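Alternansucrase (PDB 6HVG) belongs to glycoside hydrolase family 70, large multidomain enzymes built around a TIM-barrel-type catalytic domain, and carries choline-binding-type repeats as well as a bound calcium ion. Local coordinates at residues N393-K396 / S402-N405. Residues are numbered along the deposited sequence; the frame is centred on the assembly and turned at random.
Sequences NAAK and SFEN
The ring of Phe403 receives the methyl group of Ala395 obliquely. CB of Ala395 stands 3.9 Å from both CE2 and CZ of Phe403, so the far end of the ring does the touching. With CG set beside its own backbone N and anti to the carbonyl carbon (chi1 -82°), the phenyl group is carried back to the methyl, and the ring also touches loop residues Ile1273 and Leu1281. The second flat group, the carboxamide of Asn405, lies beyond this contact: its ND2 donates to O of Phe403 over 3.1 Å, in a bent bond (136° at the hydrogen) tilted from both the carbonyl and the amide plane.

One residue on from Ala395 and one back from Phe403, Lys396 and Ser402 meet through one methylene and one hydroxyl oxygen, CB of Lys396 lying 3.7 Å from OG of Ser402. The lysine chain, with CG anti to its N and a bend at chi2 (69°), then leads its ammonium away from Ser402, and only its root takes part.

No hydrogen bond joins the two segments directly. Instead both pair through their backbones with Arg417, at Lys396 and at Ser402, while Ala394 bonds with Thr419 and Glu404 with Trp415. The example illustrates how a loop can be braced in part by another piece of chain, here residues 415-419, with Ala395 also bonded through its backbone to Leu1285. The irregular connection bends so that Lys396 and Ser402 come near each other, and its two arms then spread apart. The centre of the contact lies about 43 Å from the centre of the chain. Three of its four touching residues are buried, and the arrangement is loop-to-loop packing within the connection from helix 390-393 to strand 415-416, which the apolar alanine-phenylalanine pair, through Phe403, links to the loops at Ile1273 and Leu1281, far along the sequence.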
loop_
_atom_site.group_PDB
_atom_site.type_symbol
_atom_site.label_atom_id
_atom_site.label_comp_id
_atom_site.label_asym_id
_atom_site.label_seq_id
_atom_site.Cartn_x
_atom_site.Cartn_y
_atom_site.Cartn_z
ATOM N N ASN A 393 -40.058 -16.338 -24.024
ATOM C CA ASN A 393 -38.884 -15.781 -23.368
ATOM C C ASN A 393 -37.599 -15.909 -24.174
ATOM O O ASN A 393 -36.598 -15.309 -23.807
ATOM C CB ASN A 393 -38.655 -16.415 -21.997
ATOM C CG ASN A 393 -39.582 -15.862 -20.924
ATOM O OD1 ASN A 393 -40.026 -14.714 -20.990
ATOM N ND2 ASN A 393 -39.875 -16.676 -19.931
ATOM N N ALA A 394 -37.614 -16.628 -25.288
ATOM C CA ALA A 394 -36.424 -16.743 -26.125
ATOM C C ALA A 394 -36.027 -15.393 -26.710
ATOM O O ALA A 394 -36.836 -14.472 -26.825
ATOM C CB ALA A 394 -36.660 -17.746 -27.239
ATOM N N ALA A 395 -34.762 -15.285 -27.087
ATOM C CA ALA A 395 -34.235 -14.069 -27.675
ATOM C C ALA A 395 -34.893 -13.803 -29.022
ATOM O O ALA A 395 -35.058 -14.728 -29.820
ATOM C CB ALA A 395 -32.727 -14.191 -27.831
ATOM N N LYS A 396 -35.265 -12.541 -29.242
ATOM C CA LYS A 396 -35.816 -12.077 -30.515
ATOM C C LYS A 396 -34.811 -12.272 -31.628
ATOM O O LYS A 396 -35.173 -12.552 -32.761
ATOM C CB LYS A 396 -36.169 -10.580 -30.423
ATOM C CG LYS A 396 -36.755 -9.950 -31.686
ATOM C CD LYS A 396 -38.151 -10.457 -31.987
ATOM C CE LYS A 396 -38.696 -9.848 -33.271
ATOM N NZ LYS A 396 -39.999 -10.463 -33.655
ATOM N N SER A 402 -30.411 -7.391 -29.770
ATOM C CA SER A 402 -31.254 -7.974 -28.720
ATOM C C SER A 402 -30.529 -8.298 -27.415
ATOM O O SER A 402 -31.168 -8.753 -26.470
ATOM C CB SER A 402 -31.936 -9.238 -29.251
ATOM O OG SER A 402 -32.875 -8.898 -30.235
ATOM N N PHE A 403 -29.214 -8.066 -27.361
ATOM C CA PHE A 403 -28.412 -8.376 -26.163
ATOM C C PHE A 403 -27.488 -7.235 -25.771
ATOM O O PHE A 403 -26.662 -6.820 -26.573
ATOM C CB PHE A 403 -27.526 -9.594 -26.431
ATOM C CG PHE A 403 -28.217 -10.921 -26.277
ATOM C CD1 PHE A 403 -28.506 -11.404 -25.028
ATOM C CD2 PHE A 403 -28.529 -11.696 -27.393
ATOM C CE1 PHE A 403 -29.117 -12.624 -24.888
ATOM C CE2 PHE A 403 -29.134 -12.918 -27.259
ATOM C CZ PHE A 403 -29.426 -13.386 -26.003
ATOM N N GLU A 404 -27.602 -6.752 -24.539
ATOM C CA GLU A 404 -26.614 -5.817 -23.997
ATOM C C GLU A 404 -25.332 -6.593 -23.776
ATOM O O GLU A 404 -25.363 -7.697 -23.234
ATOM C CB GLU A 404 -27.098 -5.183 -22.682
ATOM C CG GLU A 404 -28.225 -4.157 -22.859
ATOM C CD GLU A 404 -28.786 -3.634 -21.543
ATOM O OE1 GLU A 404 -28.350 -4.072 -20.455
ATOM O OE2 GLU A 404 -29.658 -2.745 -21.591
ATOM N N ASN A 405 -24.202 -6.020 -24.165
ATOM C CA ASN A 405 -22.952 -6.771 -24.193
ATOM C C ASN A 405 -21.699 -5.909 -24.167
ATOM O O ASN A 405 -21.755 -4.701 -24.302
ATOM C CB ASN A 405 -22.924 -7.627 -25.452
ATOM C CG ASN A 405 -22.743 -6.804 -26.713
ATOM O OD1 ASN A 405 -21.709 -6.881 -27.389
ATOM N ND2 ASN A 405 -23.746 -6.031 -27.047
#